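Local coordinates for putative lipoprotein (Clostridium perfringens ATCC 13124, PDB 4R7R) that is of unknown function but, as a putative lipoprotein with an alpha-beta fold, may bind lipid, at residues A[54-59]-A[107-112]; A[87-92]-A[113-118]; A[36-41]-A[121-126]. All blocks are in the same frame, centred on the assembly; numbering follows the deposited sequence.

All three contacts share one antiparallel sheet, and two of them also use helix 116-125. Contacts 1 and 2 are neighbours, their centres about 10 Å apart, and the backbone joins them: Leu107 N lies 2.8 Å from Asp89 O, probably a hydrogen bond, while Leu107 O packs on Lys115 CE. Contact 2 holds the start of the helix and contact 3 its end, about 15 Å away between centres. Contact 3, at the 35-37 edge of the sheet, lies about 23 Å from contact 1, which sits by the other outermost strand, 58-59. Along the chain, the loop closed by contact 3 encloses both others.

Contact 1. Residues A[54-59]-A[107-112]; sequences KDSNFI and LKDIPN
Asn57 and Asp109 reach for each other from opposite directions and join a 3-10 turn, residues 55-57, to the loop that leaves strand 103-106. The turn leads into 58-59, a short outermost strand of the antiparallel sheet. The tight part is the Asn57 amide. Its ND2 donates to Asp109 OD2 with an N-H...O angle of 156°; the modelled 2.4 Å between ND2 and OD2 is too short to take literally. Asp109 CG sits between its backbone N and carbonyl carbon (chi1 60°), which turns the carboxylate toward Asn57. The amide and carboxylate planes stand 78° apart, and Asp109 OD1, 3.4 Å from Asn57 ND2, is badly angled for a second bond. ND2 also donates to the backbone O of Ser106, and Ile110 CG2 packs against it at 3.8 Å. Leu107 and Ile110 are buried beside the amide, Ile110 lying on helix 45-52.

The outer side is looser and faces solvent. Ser56 OG stays 4.0 Å from Asp109 OD1, and Lys54 sends its ammonium past the carboxylate, NZ 5.9 Å from Asp109 OD1, an electrostatic attraction at most. Back on the buried side, Lys54 N donates to Asn57 OD1 at 2.7 Å, the donor lying in the carbonyl plane.

Contact 2. Residues A[87-92]-A[113-118]; sequences GDDLIT and SFKLEP
Asp89 and Lys115 meet in a salt bridge between the tight turn of a beta hairpin and the residue that precedes helix 116-125. Residues 87-90 form a type I' turn, with Asp88 and Asp89 both in the left-handed backbone region and Leu90 N bonded to Gly87 O. The Asp89 and Lys115 side chains cross at about a right angle. Lys115 bends at chi2 (-74°) and again at chi4 (82°), which brings its ammonium round to the carboxylate: NZ donates to Asp89 OD2 at 2.7 Å, coming from above the carboxylate plane, 39° out of it. The chain of the lysine follows the same group, CE lying 3.4 Å from Asp89 OD2.

Water carries a second polar link. The other carboxylate oxygen, Asp89 OD1, accepts from a water at 3.1 Å, and that water in turn accepts from Glu117 N at 2.6 Å. Lys115 is at the N-cap position, so the bridged N-H belongs to the first turn of the helix, where the helix end would be expected to favour a nearby negative group. Glu117 itself stretches out fully and comes near the turn without bonding it, its OE1 4.2 Å from Gly87 CA. Its carboxylate is 5.2 Å from that of Asp89, between OE1 and OD1; the salt bridge to Lys115 probably offsets the charge of Asp89.

The apolar part lies deeper: Ile91 CD1 and Leu116 CD1 touch at 4.2 Å, the side chains again about perpendicular. Both belong to the layer between sheet and helices, since Ile91 lies on Ile83, Ile85 and Leu105 of the flanking strands, while Leu116 packs on Ile85 and wedges against Ile45 and Leu49 of helix 45-52.

Contact 3. Residues A[36-41]-A[121-126]; sequences VIVDNE and QYVFNK
Val36 and Phe124 are set against each other by their first torsions. In Val36 (chi1 -69°) CG2 lies between the backbone N and the carbonyl carbon and CG1 lies beside the N; CB already points to the helix, and this rotation lays both methyls on the ring. In Phe124 (chi1 -81°) CG is anti to the carbonyl carbon, and this carries the ring back toward the strand. The outcome is a CH-pi contact: Val36 CG2 stands 3.7 Å from the ring centroid, 20° off the ring normal, over one face and displaced toward the rim. CG1 of Val36 shares the ring, touching Phe124 CE2 at 3.6 Å. Val36 CG2 also meets the preceding helix residue, touching Val123 CG1 at 3.8 Å, and Val123 CG2 reaches Val38 CG2 at 4.3 Å.

Here the last turns of helix 116-125 lie against the outermost strand 35-37 of the antiparallel sheet, in an alpha-beta fold with the helix packed on one face. Val123 also rests on Leu27 of the adjoining strand 24-29.

Farther out, where the strand has given way to loop, the contact turns polar and exposed. Lys126, extended beyond CG, meets two acids that come from the opposite direction, with NZ 3.5 Å from Asp39 OD2 and likewise 3.5 Å from Glu41 OE2. Both are long salt bridges; the stronger partner of the ammonium is Asp42. Tyr122 OH hydrogen-bonds to Asp42 as well and takes a weak bond from Lys126 NZ at 3.2 Å.

Contact 1. Residues A[54-59]-A[107-112]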
ATOM      1  N   LYS A  54       8.001  11.058   0.842  1.00 37.32           N
ATOM      2  CA  LYS A  54       8.390  12.280   0.166  1.00 42.19           C
ATOM      3  C   LYS A  54       7.921  12.178  -1.285  1.00 41.51           C
ATOM      4  O   LYS A  54       7.590  11.089  -1.766  1.00 39.48           O
ATOM      5  CB  LYS A  54       9.900  12.491   0.248  1.00 48.28           C
ATOM      6  CG  LYS A  54      10.466  12.427   1.665  1.00 55.25           C
ATOM      7  CD  LYS A  54      11.936  12.004   1.657  1.00 59.84           C
ATOM      8  CE  LYS A  54      12.663  12.398   2.954  1.00 67.63           C
ATOM      9  NZ  LYS A  54      12.237  11.600   4.156  1.00 69.65           N
ATOM     10  N   ASP A  55       7.907  13.306  -1.981  1.00 44.10           N
ATOM     11  CA  ASP A  55       7.416  13.364  -3.355  1.00 43.86           C
ATOM     12  C   ASP A  55       8.234  12.523  -4.341  1.00 38.48           C
ATOM     13  O   ASP A  55       7.703  12.042  -5.343  1.00 35.37           O
ATOM     14  CB  ASP A  55       7.378  14.818  -3.827  1.00 52.23           C
ATOM     15  CG  ASP A  55       6.882  15.766  -2.746  1.00 61.17           C
ATOM     16  OD1 ASP A  55       5.708  16.209  -2.825  1.00 64.16           O
ATOM     17  OD2 ASP A  55       7.675  16.059  -1.812  1.00 65.11           O
ATOM     18  N   SER A  56       9.520  12.349  -4.061  1.00 36.54           N
ATOM     19  CA  SER A  56      10.386  11.558  -4.928  1.00 36.30           C
ATOM     20  C   SER A  56      10.095  10.057  -4.841  1.00 34.75           C
ATOM     21  O   SER A  56      10.634   9.272  -5.619  1.00 36.68           O
ATOM     22  CB  SER A  56      11.849  11.825  -4.580  1.00 38.26           C
ATOM     23  OG  SER A  56      12.072  11.628  -3.192  1.00 40.69           O
ATOM     24  N   ASN A  57       9.253   9.659  -3.891  1.00 31.46           N
ATOM     25  CA  ASN A  57       8.830   8.271  -3.776  1.00 28.40           C
ATOM     26  C   ASN A  57       7.838   7.887  -4.863  1.00 30.07           C
ATOM     27  O   ASN A  57       7.646   6.711  -5.143  1.00 32.37           O
ATOM     28  CB  ASN A  57       8.202   8.019  -2.413  1.00 26.93           C
ATOM     29  CG  ASN A  57       9.205   8.107  -1.285  1.00 27.33           C
ATOM     30  OD1 ASN A  57       9.112   8.986  -0.428  1.00 31.09           O
ATOM     31  ND2 ASN A  57      10.165   7.194  -1.273  1.00 24.09           N
ATOM     32  N   PHE A  58       7.189   8.883  -5.459  1.00 32.49           N
ATOM     33  CA  PHE A  58       6.170   8.643  -6.475  1.00 32.96           C
ATOM     34  C   PHE A  58       6.789   8.570  -7.854  1.00 36.30           C
ATOM     35  O   PHE A  58       7.386   9.535  -8.324  1.00 37.25           O
ATOM     36  CB  PHE A  58       5.107   9.739  -6.426  1.00 34.78           C
ATOM     37  CG  PHE A  58       4.378   9.787  -5.123  1.00 34.43           C
ATOM     38  CD1 PHE A  58       3.288   8.952  -4.891  1.00 33.38           C
ATOM     39  CD2 PHE A  58       4.809  10.626  -4.097  1.00 33.79           C
ATOM     40  CE1 PHE A  58       2.613   8.972  -3.665  1.00 29.99           C
ATOM     41  CE2 PHE A  58       4.136  10.654  -2.868  1.00 30.88           C
ATOM     42  CZ  PHE A  58       3.031   9.820  -2.657  1.00 28.65           C
ATOM     43  N   ILE A  59       6.647   7.423  -8.505  1.00 36.64           N
ATOM     44  CA  ILE A  59       7.236   7.248  -9.828  1.00 39.71           C
ATOM     45  C   ILE A  59       6.172   7.030 -10.907  1.00 45.26           C
ATOM     46  O   ILE A  59       4.982   6.910 -10.606  1.00 44.48           O
ATOM     47  CB  ILE A  59       8.219   6.071  -9.834  1.00 37.72           C
ATOM     48  CG1 ILE A  59       7.491   4.764  -9.500  1.00 30.59           C
ATOM     49  CG2 ILE A  59       9.319   6.320  -8.837  1.00 32.30           C
ATOM     50  CD1 ILE A  59       8.359   3.554  -9.540  1.00 30.17           C
ATOM     51  N   LEU A 107       9.807   2.534  -2.473  1.00 33.85           N
ATOM     52  CA  LEU A 107       9.943   2.742  -1.029  1.00 32.55           C
ATOM     53  C   LEU A 107      11.350   2.528  -0.526  1.00 34.98           C
ATOM     54  O   LEU A 107      11.535   2.222   0.643  1.00 36.47           O
ATOM     55  CB  LEU A 107       9.010   1.800  -0.252  1.00 29.05           C
ATOM     56  CG  LEU A 107       7.525   1.922  -0.576  1.00 27.67           C
ATOM     57  CD1 LEU A 107       6.667   1.059   0.364  1.00 28.13           C
ATOM     58  CD2 LEU A 107       7.116   3.374  -0.506  1.00 27.16           C
ATOM     59  N   LYS A 108      12.344   2.669  -1.386  1.00 37.88           N
ATOM     60  CA  LYS A 108      13.709   2.387  -0.956  1.00 42.33           C
ATOM     61  C   LYS A 108      14.227   3.357   0.124  1.00 44.60           C
ATOM     62  O   LYS A 108      14.953   2.940   1.042  1.00 46.32           O
ATOM     63  CB  LYS A 108      14.648   2.376  -2.163  1.00 45.17           C
ATOM     64  CG  LYS A 108      14.608   1.063  -2.909  1.00 46.76           C
ATOM     65  CD  LYS A 108      14.735   1.252  -4.407  1.00 49.43           C
ATOM     66  CE  LYS A 108      14.512  -0.070  -5.133  1.00 49.18           C
ATOM     67  NZ  LYS A 108      15.292  -1.181  -4.501  1.00 50.29           N
ATOM     68  N   ASP A 109      13.846   4.630   0.047  1.00 44.25           N
ATOM     69  CA  ASP A 109      14.393   5.605   0.997  1.00 46.38           C
ATOM     70  C   ASP A 109      13.585   5.761   2.303  1.00 41.27           C
ATOM     71  O   ASP A 109      14.012   6.471   3.209  1.00 42.00           O
ATOM     72  CB  ASP A 109      14.556   6.987   0.318  1.00 51.44           C
ATOM     73  CG  ASP A 109      13.237   7.565  -0.200  1.00 52.84           C
ATOM     74  OD1 ASP A 109      13.270   8.629  -0.867  1.00 55.69           O
ATOM     75  OD2 ASP A 109      12.169   6.967   0.047  1.00 51.59           O
ATOM     76  N   ILE A 110      12.435   5.110   2.418  1.00 36.19           N
ATOM     77  CA  ILE A 110      11.603   5.334   3.601  1.00 34.89           C
ATOM     78  C   ILE A 110      12.148   4.551   4.787  1.00 34.16           C
ATOM     79  O   ILE A 110      12.908   3.603   4.602  1.00 34.16           O
ATOM     80  CB  ILE A 110      10.129   4.955   3.363  1.00 31.38           C
ATOM     81  CG1 ILE A 110       9.977   3.450   3.302  1.00 29.75           C
ATOM     82  CG2 ILE A 110       9.564   5.670   2.121  1.00 31.08           C
ATOM     83  CD1 ILE A 110       8.655   3.016   3.790  1.00 28.87           C
ATOM     84  N   PRO A 111      11.783   4.954   6.013  1.00 34.81           N
ATOM     85  CA  PRO A 111      12.343   4.245   7.175  1.00 27.51           C
ATOM     86  C   PRO A 111      12.063   2.731   7.147  1.00 34.33           C
ATOM     87  O   PRO A 111      10.984   2.298   6.694  1.00 24.48           O
ATOM     88  CB  PRO A 111      11.647   4.915   8.361  1.00 29.70           C
ATOM     89  CG  PRO A 111      11.298   6.310   7.854  1.00 27.92           C
ATOM     90  CD  PRO A 111      10.973   6.127   6.403  1.00 26.77           C
ATOM     91  N   ASN A 112      13.035   1.943   7.621  1.00 31.77           N
ATOM     92  CA  ASN A 112      12.957   0.487   7.547  1.00 30.18           C
ATOM     93  C   ASN A 112      11.690  -0.085   8.181  1.00 28.90           C
ATOM     94  O   ASN A 112      11.128  -1.068   7.686  1.00 28.68           O
ATOM     95  CB  ASN A 112      14.189  -0.149   8.207  1.00 30.97           C
ATOM     96  CG  ASN A 112      15.474   0.140   7.447  1.00 33.33           C
ATOM     97  OD1 ASN A 112      15.516   0.048   6.216  1.00 35.32           O
ATOM     98  ND2 ASN A 112      16.528   0.503   8.174  1.00 34.01           N
TER

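Contact 2. Residues A[87-92]-A[113-118]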
ATOM      1  N   GLY A  87       8.268  -6.763  -5.570  1.00 34.11           N
ATOM      2  CA  GLY A  87       9.656  -6.836  -5.151  1.00 35.90           C
ATOM      3  C   GLY A  87      10.328  -5.476  -5.168  1.00 34.62           C
ATOM      4  O   GLY A  87       9.756  -4.509  -5.665  1.00 35.86           O
ATOM      5  N   ASP A  88      11.529  -5.402  -4.602  1.00 35.65           N
ATOM      6  CA  ASP A  88      12.347  -4.189  -4.646  1.00 39.00           C
ATOM      7  C   ASP A  88      11.688  -2.953  -4.065  1.00 36.94           C
ATOM      8  O   ASP A  88      12.055  -1.843  -4.445  1.00 37.94           O
ATOM      9  CB  ASP A  88      12.753  -3.879  -6.086  1.00 46.89           C
ATOM     10  CG  ASP A  88      13.853  -4.780  -6.583  1.00 56.54           C
ATOM     11  OD1 ASP A  88      14.186  -5.778  -5.887  1.00 58.60           O
ATOM     12  OD2 ASP A  88      14.388  -4.479  -7.677  1.00 61.54           O
ATOM     13  N   ASP A  89      10.720  -3.144  -3.171  1.00 33.30           N
ATOM     14  CA  ASP A  89      10.069  -2.038  -2.471  1.00 31.68           C
ATOM     15  C   ASP A  89       9.183  -1.208  -3.396  1.00 28.87           C
ATOM     16  O   ASP A  89       8.832  -0.063  -3.091  1.00 27.45           O
ATOM     17  CB  ASP A  89      11.111  -1.147  -1.782  1.00 32.68           C
ATOM     18  CG  ASP A  89      11.691  -1.797  -0.548  1.00 34.57           C
ATOM     19  OD1 ASP A  89      10.938  -2.554   0.104  1.00 33.02           O
ATOM     20  OD2 ASP A  89      12.887  -1.568  -0.230  1.00 37.84           O
ATOM     21  N   LEU A  90       8.810  -1.803  -4.521  1.00 27.67           N
ATOM     22  CA  LEU A  90       7.806  -1.229  -5.414  1.00 26.45           C
ATOM     23  C   LEU A  90       6.395  -1.591  -4.942  1.00 23.37           C
ATOM     24  O   LEU A  90       6.118  -2.742  -4.609  1.00 22.68           O
ATOM     25  CB  LEU A  90       8.036  -1.729  -6.850  1.00 29.62           C
ATOM     26  CG  LEU A  90       7.018  -1.432  -7.968  1.00 32.00           C
ATOM     27  CD1 LEU A  90       6.931   0.072  -8.290  1.00 33.65           C
ATOM     28  CD2 LEU A  90       7.323  -2.247  -9.232  1.00 32.30           C
ATOM     29  N   ILE A  91       5.498  -0.610  -4.909  1.00 21.92           N
ATOM     30  CA  ILE A  91       4.101  -0.868  -4.576  1.00 21.74           C
ATOM     31  C   ILE A  91       3.200  -0.067  -5.519  1.00 20.36           C
ATOM     32  O   ILE A  91       3.660   0.873  -6.170  1.00 22.31           O
ATOM     33  CB  ILE A  91       3.763  -0.487  -3.114  1.00 19.05           C
ATOM     34  CG1 ILE A  91       3.706   1.027  -2.958  1.00 21.32           C
ATOM     35  CG2 ILE A  91       4.766  -1.070  -2.117  1.00 17.28           C
ATOM     36  CD1 ILE A  91       3.097   1.458  -1.655  1.00 22.29           C
ATOM     37  N   THR A  92       1.931  -0.458  -5.615  1.00 20.00           N
ATOM     38  CA  THR A  92       0.932   0.348  -6.303  1.00 20.53           C
ATOM     39  C   THR A  92      -0.215   0.580  -5.334  1.00 22.11           C
ATOM     40  O   THR A  92      -0.402  -0.190  -4.387  1.00 23.60           O
ATOM     41  CB  THR A  92       0.385  -0.303  -7.594  1.00 19.89           C
ATOM     42  OG1 THR A  92      -0.306  -1.521  -7.278  1.00 17.44           O
ATOM     43  CG2 THR A  92       1.507  -0.561  -8.604  1.00 21.09           C
ATOM     44  N   SER A 113      11.250   0.524   9.276  1.00 28.25           N
ATOM     45  CA  SER A 113      10.056   0.074   9.985  1.00 28.56           C
ATOM     46  C   SER A 113       8.802   0.026   9.110  1.00 29.19           C
ATOM     47  O   SER A 113       7.952  -0.847   9.295  1.00 29.44           O
ATOM     48  CB  SER A 113       9.788   0.980  11.186  1.00 28.40           C
ATOM     49  OG  SER A 113      10.672   0.659  12.223  1.00 29.80           O
ATOM     50  N   PHE A 114       8.700   0.958   8.165  1.00 27.10           N
ATOM     51  CA  PHE A 114       7.509   1.083   7.335  1.00 25.08           C
ATOM     52  C   PHE A 114       7.637   0.404   5.962  1.00 24.27           C
ATOM     53  O   PHE A 114       6.788   0.607   5.105  1.00 22.92           O
ATOM     54  CB  PHE A 114       7.154   2.566   7.141  1.00 24.00           C
ATOM     55  CG  PHE A 114       7.296   3.401   8.395  1.00 25.59           C
ATOM     56  CD1 PHE A 114       6.951   2.883   9.642  1.00 25.44           C
ATOM     57  CD2 PHE A 114       7.803   4.698   8.328  1.00 27.50           C
ATOM     58  CE1 PHE A 114       7.105   3.656  10.805  1.00 26.58           C
ATOM     59  CE2 PHE A 114       7.960   5.470   9.481  1.00 28.40           C
ATOM     60  CZ  PHE A 114       7.607   4.950  10.720  1.00 27.56           C
ATOM     61  N   LYS A 115       8.680  -0.390   5.731  1.00 25.82           N
ATOM     62  CA  LYS A 115       8.747  -1.165   4.479  1.00 27.75           C
ATOM     63  C   LYS A 115       7.622  -2.213   4.466  1.00 28.92           C
ATOM     64  O   LYS A 115       7.433  -2.924   5.447  1.00 29.66           O
ATOM     65  CB  LYS A 115      10.102  -1.862   4.314  1.00 29.54           C
ATOM     66  CG  LYS A 115      11.312  -0.946   4.245  1.00 32.10           C
ATOM     67  CD  LYS A 115      11.413  -0.228   2.906  1.00 31.12           C
ATOM     68  CE  LYS A 115      12.840   0.276   2.671  1.00 32.67           C
ATOM     69  NZ  LYS A 115      13.780  -0.766   2.142  1.00 33.77           N
ATOM     70  N   LEU A 116       6.893  -2.328   3.361  1.00 26.00           N
ATOM     71  CA  LEU A 116       5.681  -3.140   3.345  1.00 26.42           C
ATOM     72  C   LEU A 116       5.884  -4.638   3.103  1.00 28.97           C
ATOM     73  O   LEU A 116       5.169  -5.449   3.697  1.00 30.95           O
ATOM     74  CB  LEU A 116       4.703  -2.590   2.310  1.00 25.38           C
ATOM     75  CG  LEU A 116       4.084  -1.266   2.762  1.00 23.83           C
ATOM     76  CD1 LEU A 116       2.956  -0.820   1.815  1.00 24.87           C
ATOM     77  CD2 LEU A 116       3.608  -1.349   4.212  1.00 21.63           C
ATOM     78  N   GLU A 117       6.817  -5.023   2.234  1.00 31.41           N
ATOM     79  CA  GLU A 117       7.079  -6.456   2.037  1.00 32.63           C
ATOM     80  C   GLU A 117       7.532  -7.164   3.350  1.00 31.72           C
ATOM     81  O   GLU A 117       7.012  -8.240   3.674  1.00 32.16           O
ATOM     82  CB  GLU A 117       8.107  -6.696   0.915  1.00 33.52           C
ATOM     83  CG  GLU A 117       8.353  -8.200   0.654  1.00 35.52           C
ATOM     84  CD  GLU A 117       9.449  -8.509  -0.383  1.00 37.86           C
ATOM     85  OE1 GLU A 117      10.000  -7.574  -1.022  1.00 37.60           O
ATOM     86  OE2 GLU A 117       9.760  -9.714  -0.557  1.00 39.34           O
ATOM     87  N   PRO A 118       8.485  -6.579   4.116  1.00 29.23           N
ATOM     88  CA  PRO A 118       8.815  -7.302   5.354  1.00 28.56           C
ATOM     89  C   PRO A 118       7.721  -7.175   6.412  1.00 28.53           C
ATOM     90  O   PRO A 118       7.602  -8.052   7.276  1.00 31.81           O
ATOM     91  CB  PRO A 118      10.113  -6.638   5.825  1.00 28.04           C
ATOM     92  CG  PRO A 118      10.097  -5.291   5.206  1.00 27.73           C
ATOM     93  CD  PRO A 118       9.406  -5.450   3.877  1.00 27.82           C
TER
HETATM   94  O   HOH W   1       7.935  -3.253   0.620  1.00 31.12           O

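Contact 3. Residues A[36-41]-A[121-126]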
ATOM      1  N   VAL A  36      -5.343 -12.675   6.074  1.00 46.69           N
ATOM      2  CA  VAL A  36      -5.249 -12.387   7.517  1.00 44.63           C
ATOM      3  C   VAL A  36      -5.709 -10.984   7.875  1.00 40.63           C
ATOM      4  O   VAL A  36      -5.620 -10.068   7.064  1.00 40.42           O
ATOM      5  CB  VAL A  36      -3.811 -12.546   8.081  1.00 39.63           C
ATOM      6  CG1 VAL A  36      -3.389 -13.974   8.082  1.00 40.39           C
ATOM      7  CG2 VAL A  36      -2.817 -11.684   7.319  1.00 38.67           C
ATOM      8  N   ILE A  37      -6.189 -10.821   9.101  1.00 38.77           N
ATOM      9  CA  ILE A  37      -6.552  -9.505   9.616  1.00 37.33           C
ATOM     10  C   ILE A  37      -5.382  -8.871  10.349  1.00 34.12           C
ATOM     11  O   ILE A  37      -4.757  -9.511  11.199  1.00 34.79           O
ATOM     12  CB  ILE A  37      -7.738  -9.590  10.575  1.00 40.17           C
ATOM     13  CG1 ILE A  37      -8.911 -10.273   9.879  1.00 42.36           C
ATOM     14  CG2 ILE A  37      -8.142  -8.198  11.055  1.00 38.59           C
ATOM     15  CD1 ILE A  37      -9.449  -9.435   8.751  1.00 43.14           C
ATOM     16  N   VAL A  38      -5.073  -7.622  10.030  1.00 30.78           N
ATOM     17  CA  VAL A  38      -4.006  -6.944  10.757  1.00 32.32           C
ATOM     18  C   VAL A  38      -4.487  -6.553  12.165  1.00 32.78           C
ATOM     19  O   VAL A  38      -5.550  -5.949  12.329  1.00 34.18           O
ATOM     20  CB  VAL A  38      -3.497  -5.704  10.005  1.00 30.37           C
ATOM     21  CG1 VAL A  38      -2.595  -4.869  10.903  1.00 30.29           C
ATOM     22  CG2 VAL A  38      -2.753  -6.134   8.752  1.00 29.53           C
ATOM     23  N   ASP A  39      -3.704  -6.917  13.173  1.00 34.77           N
ATOM     24  CA  ASP A  39      -4.027  -6.578  14.562  1.00 39.97           C
ATOM     25  C   ASP A  39      -4.110  -5.073  14.787  1.00 40.49           C
ATOM     26  O   ASP A  39      -3.438  -4.300  14.098  1.00 38.56           O
ATOM     27  CB  ASP A  39      -2.988  -7.169  15.526  1.00 44.17           C
ATOM     28  CG  ASP A  39      -3.073  -8.673  15.629  1.00 46.49           C
ATOM     29  OD1 ASP A  39      -4.157  -9.227  15.342  1.00 48.96           O
ATOM     30  OD2 ASP A  39      -2.063  -9.296  16.015  1.00 46.58           O
ATOM     31  N   ASN A  40      -4.917  -4.676  15.772  1.00 41.62           N
ATOM     32  CA  ASN A  40      -5.084  -3.274  16.131  1.00 42.50           C
ATOM     33  C   ASN A  40      -3.761  -2.536  16.349  1.00 43.26           C
ATOM     34  O   ASN A  40      -3.588  -1.393  15.913  1.00 43.85           O
ATOM     35  CB  ASN A  40      -5.936  -3.170  17.387  1.00 45.46           C
ATOM     36  CG  ASN A  40      -5.760  -1.849  18.093  1.00 50.21           C
ATOM     37  OD1 ASN A  40      -5.303  -1.796  19.242  1.00 54.17           O
ATOM     38  ND2 ASN A  40      -6.100  -0.763  17.404  1.00 50.16           N
ATOM     39  N   GLU A  41      -2.834  -3.209  17.019  1.00 44.71           N
ATOM     40  CA  GLU A  41      -1.536  -2.648  17.375  1.00 48.33           C
ATOM     41  C   GLU A  41      -0.618  -2.349  16.179  1.00 44.28           C
ATOM     42  O   GLU A  41       0.266  -1.492  16.262  1.00 43.46           O
ATOM     43  CB  GLU A  41      -0.830  -3.613  18.322  1.00 54.29           C
ATOM     44  CG  GLU A  41      -0.863  -5.048  17.804  1.00 56.91           C
ATOM     45  CD  GLU A  41      -0.173  -6.031  18.725  1.00 63.20           C
ATOM     46  OE1 GLU A  41      -0.881  -6.870  19.341  1.00 66.59           O
ATOM     47  OE2 GLU A  41       1.075  -5.967  18.824  1.00 63.87           O
ATOM     48  N   GLN A 121       5.236 -10.129   5.677  1.00 29.46           N
ATOM     49  CA  GLN A 121       5.759 -11.433   6.097  1.00 30.90           C
ATOM     50  C   GLN A 121       5.643 -11.559   7.602  1.00 29.08           C
ATOM     51  O   GLN A 121       5.353 -12.628   8.125  1.00 30.33           O
ATOM     52  CB  GLN A 121       7.210 -11.625   5.655  1.00 31.73           C
ATOM     53  CG  GLN A 121       7.361 -11.942   4.170  1.00 33.50           C
ATOM     54  CD  GLN A 121       8.802 -12.165   3.744  1.00 35.90           C
ATOM     55  OE1 GLN A 121       9.553 -12.903   4.396  1.00 39.71           O
ATOM     56  NE2 GLN A 121       9.199 -11.528   2.642  1.00 34.52           N
ATOM     57  N   TYR A 122       5.835 -10.433   8.283  1.00 27.59           N
ATOM     58  CA  TYR A 122       5.757 -10.370   9.734  1.00 26.59           C
ATOM     59  C   TYR A 122       4.333 -10.607  10.263  1.00 29.37           C
ATOM     60  O   TYR A 122       4.156 -11.344  11.241  1.00 31.90           O
ATOM     61  CB  TYR A 122       6.295  -9.018  10.218  1.00 25.16           C
ATOM     62  CG  TYR A 122       5.726  -8.556  11.534  1.00 27.46           C
ATOM     63  CD1 TYR A 122       6.191  -9.064  12.739  1.00 29.24           C
ATOM     64  CD2 TYR A 122       4.723  -7.599  11.569  1.00 28.87           C
ATOM     65  CE1 TYR A 122       5.662  -8.636  13.942  1.00 32.18           C
ATOM     66  CE2 TYR A 122       4.188  -7.166  12.762  1.00 31.02           C
ATOM     67  CZ  TYR A 122       4.660  -7.681  13.944  1.00 34.11           C
ATOM     68  OH  TYR A 122       4.101  -7.229  15.126  1.00 38.30           O
ATOM     69  N   VAL A 123       3.323  -9.998   9.637  1.00 26.88           N
ATOM     70  CA  VAL A 123       1.947 -10.197  10.097  1.00 29.26           C
ATOM     71  C   VAL A 123       1.550 -11.663   9.986  1.00 32.56           C
ATOM     72  O   VAL A 123       0.961 -12.225  10.910  1.00 34.80           O
ATOM     73  CB  VAL A 123       0.931  -9.359   9.314  1.00 28.45           C
ATOM     74  CG1 VAL A 123      -0.486  -9.805   9.667  1.00 25.42           C
ATOM     75  CG2 VAL A 123       1.120  -7.882   9.604  1.00 24.09           C
ATOM     76  N   PHE A 124       1.917 -12.285   8.867  1.00 32.81           N
ATOM     77  CA  PHE A 124       1.635 -13.695   8.641  1.00 35.34           C
ATOM     78  C   PHE A 124       2.386 -14.633   9.592  1.00 38.11           C
ATOM     79  O   PHE A 124       1.854 -15.684   9.981  1.00 39.69           O
ATOM     80  CB  PHE A 124       1.964 -14.071   7.192  1.00 35.75           C
ATOM     81  CG  PHE A 124       0.890 -13.699   6.220  1.00 36.30           C
ATOM     82  CD1 PHE A 124       1.013 -12.570   5.426  1.00 34.53           C
ATOM     83  CD2 PHE A 124      -0.254 -14.463   6.112  1.00 39.42           C
ATOM     84  CE1 PHE A 124       0.019 -12.208   4.529  1.00 35.75           C
ATOM     85  CE2 PHE A 124      -1.259 -14.111   5.217  1.00 41.39           C
ATOM     86  CZ  PHE A 124      -1.123 -12.976   4.423  1.00 39.18           C
ATOM     87  N   ASN A 125       3.616 -14.284   9.961  1.00 38.18           N
ATOM     88  CA  ASN A 125       4.407 -15.213  10.778  1.00 43.41           C
ATOM     89  C   ASN A 125       3.946 -15.138  12.222  1.00 45.65           C
ATOM     90  O   ASN A 125       3.996 -16.118  12.954  1.00 49.25           O
ATOM     91  CB  ASN A 125       5.905 -14.930  10.657  1.00 42.91           C
ATOM     92  CG  ASN A 125       6.455 -15.265   9.263  1.00 44.51           C
ATOM     93  OD1 ASN A 125       5.980 -16.202   8.596  1.00 47.00           O
ATOM     94  ND2 ASN A 125       7.459 -14.497   8.818  1.00 41.60           N
ATOM     95  N   LYS A 126       3.486 -13.959  12.614  1.00 45.20           N
ATOM     96  CA  LYS A 126       2.752 -13.786  13.857  1.00 47.00           C
ATOM     97  C   LYS A 126       1.595 -14.779  13.957  1.00 48.52           C
ATOM     98  O   LYS A 126       1.496 -15.536  14.920  1.00 51.36           O
ATOM     99  CB  LYS A 126       2.223 -12.363  13.941  1.00 46.62           C
ATOM    100  CG  LYS A 126       2.691 -11.577  15.129  1.00 46.85           C
ATOM    101  CD  LYS A 126       2.186 -10.172  14.974  1.00 47.20           C
ATOM    102  CE  LYS A 126       2.093  -9.467  16.303  1.00 49.87           C
ATOM    103  NZ  LYS A 126       1.283  -8.224  16.156  1.00 49.31           N
TER